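Local coordinates for Dhd127_a (Synthetic construct, PDB 6DLM), which is one half of a computationally designed coiled-coil heterodimer, a helical hairpin built to pair with its partner chain Dhd127_b, at residues L22-R27 against E50-E55. Numbering follows the deposited sequence. Where two conformers were deposited one is given.
Sequences LERLVR and EDLHRE
Leu52 reaches straight across to helix 22-27 and sets its CD2 methyl against the backbone of Leu25, 3.6 Å from Leu25 CA. Leu25 points back the other way, and the two leucines lie alongside, with Leu25 CB 3.8 Å from Leu52 CD2. The other branch of Leu52 turns toward Arg24: its CD1 sits over the middle of one face of the Arg24 guanidinium, 4.0 Å from Arg24 CZ. Arg24 gets there with CG anti to the backbone N (chi1 178°), then bends at chi3, while Glu28 holds its NE in a salt bridge. On the inner side Leu25 CD2 sits over one face of the His53 imidazole, 19° off the ring normal, in a CH-pi contact displaced toward NE2. With an alanine at Leu52, the methyls against Leu25 and over the Arg24 guanidinium are gone, which is likely to open a gap beside Leu25 and leave that face of the guanidinium without its apolar neighbour. Segments 22-27 and 50-55 run antiparallel at 158°, their axes 10.4 Å apart at closest approach, within the two arms of the hairpin. Leu49 and Leu56 of helix 44-73 also pack on Leu25, and the Dhd127_b chain adds its Gln29 on Leu25 and its Lys30 on His53.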
# COMPACT_ATOMS: atom_id res chain seq x y z
N LEU A 22 1.35 -1.55 4.25
CA LEU A 22 0.35 -0.48 4.23
C LEU A 22 -0.46 -0.54 5.52
O LEU A 22 -0.68 0.48 6.15
CB LEU A 22 -0.61 -0.62 3.06
CG LEU A 22 -0.01 -0.36 1.68
CD1 LEU A 22 -0.90 -0.96 0.61
CD2 LEU A 22 0.16 1.13 1.46
N GLU A 23 -0.86 -1.74 5.92
CA GLU A 23 -1.61 -1.88 7.17
C GLU A 23 -0.75 -1.40 8.36
O GLU A 23 -1.27 -0.76 9.26
CB GLU A 23 -2.09 -3.32 7.37
CG GLU A 23 -3.08 -3.77 6.31
CD GLU A 23 -3.40 -5.26 6.37
OE1 GLU A 23 -4.57 -5.62 6.18
OE2 GLU A 23 -2.48 -6.07 6.59
N ARG A 24 0.54 -1.70 8.33
CA ARG A 24 1.44 -1.23 9.36
C ARG A 24 1.53 0.30 9.38
O ARG A 24 1.47 0.91 10.43
CB ARG A 24 2.83 -1.81 9.15
CG ARG A 24 3.86 -1.36 10.15
CD ARG A 24 5.16 -2.11 9.93
NE ARG A 24 6.32 -1.31 10.30
CZ ARG A 24 7.54 -1.52 9.83
NH1 ARG A 24 7.76 -2.50 8.96
NH2 ARG A 24 8.54 -0.75 10.22
N LEU A 25 1.66 0.92 8.21
CA LEU A 25 1.71 2.37 8.14
C LEU A 25 0.43 3.01 8.68
O LEU A 25 0.51 3.98 9.43
CB LEU A 25 1.93 2.80 6.69
CG LEU A 25 1.76 4.29 6.39
CD1 LEU A 25 2.72 5.11 7.23
CD2 LEU A 25 1.98 4.56 4.92
N VAL A 26 -0.74 2.48 8.34
CA VAL A 26 -1.97 3.06 8.84
C VAL A 26 -2.01 2.98 10.37
O VAL A 26 -2.48 3.90 11.01
CB VAL A 26 -3.19 2.40 8.20
CG1 VAL A 26 -4.47 2.93 8.81
CG2 VAL A 26 -3.16 2.65 6.71
N ARG A 27 -1.60 1.86 10.93
CA ARG A 27 -1.58 1.72 12.38
C ARG A 27 -0.57 2.66 13.04
O ARG A 27 -0.90 3.31 13.98
CB ARG A 27 -1.31 0.28 12.82
CG ARG A 27 -2.29 -0.76 12.36
CD ARG A 27 -2.06 -2.11 13.05
NE ARG A 27 -0.65 -2.21 13.37
CZ ARG A 27 0.25 -2.87 12.67
NH1 ARG A 27 -0.09 -3.62 11.64
NH2 ARG A 27 1.52 -2.79 13.06
N GLU A 50 8.31 8.31 7.59
CA GLU A 50 8.95 8.57 6.31
C GLU A 50 9.66 7.34 5.78
O GLU A 50 9.57 7.06 4.60
CB GLU A 50 9.99 9.65 6.42
CG GLU A 50 9.55 10.92 7.11
CD GLU A 50 10.51 12.04 6.82
OE1 GLU A 50 11.27 12.41 7.73
OE2 GLU A 50 10.52 12.51 5.67
N ASP A 51 10.36 6.62 6.63
CA ASP A 51 11.04 5.42 6.19
C ASP A 51 10.02 4.43 5.61
O ASP A 51 10.25 3.87 4.55
CB ASP A 51 11.77 4.75 7.35
CG ASP A 51 13.04 5.49 7.76
OD1 ASP A 51 13.44 6.43 7.06
OD2 ASP A 51 13.62 5.12 8.80
N LEU A 52 8.89 4.27 6.28
CA LEU A 52 7.84 3.38 5.82
C LEU A 52 7.30 3.84 4.46
O LEU A 52 7.10 3.03 3.56
CB LEU A 52 6.73 3.36 6.85
CG LEU A 52 5.82 2.14 6.99
CD1 LEU A 52 6.52 0.83 6.70
CD2 LEU A 52 5.27 2.14 8.41
N HIS A 53 7.07 5.13 4.28
CA HIS A 53 6.63 5.62 2.99
C HIS A 53 7.66 5.29 1.90
O HIS A 53 7.29 4.82 0.85
CB HIS A 53 6.48 7.13 3.04
CG HIS A 53 5.14 7.59 3.51
ND1 HIS A 53 4.11 7.87 2.64
CD2 HIS A 53 4.66 7.82 4.75
CE1 HIS A 53 3.05 8.25 3.32
NE2 HIS A 53 3.36 8.23 4.61
N ARG A 54 8.94 5.47 2.21
CA ARG A 54 10.01 5.20 1.26
C ARG A 54 10.00 3.75 0.85
O ARG A 54 10.04 3.42 -0.32
CB ARG A 54 11.36 5.52 1.91
CG ARG A 54 12.49 5.78 0.93
CD ARG A 54 13.89 5.74 1.56
NE ARG A 54 13.95 6.29 2.92
CZ ARG A 54 13.61 7.53 3.24
NH1 ARG A 54 13.70 7.93 4.50
NH2 ARG A 54 13.15 8.35 2.31
N GLU A 55 9.86 2.87 1.83
CA GLU A 55 9.80 1.44 1.56
C GLU A 55 8.56 1.07 0.74
O GLU A 55 8.62 0.20 -0.11
CB GLU A 55 9.89 0.65 2.86
CG GLU A 55 11.20 0.90 3.59
CD GLU A 55 12.41 0.54 2.75
OE1 GLU A 55 12.47 -0.60 2.27
OE2 GLU A 55 13.31 1.39 2.56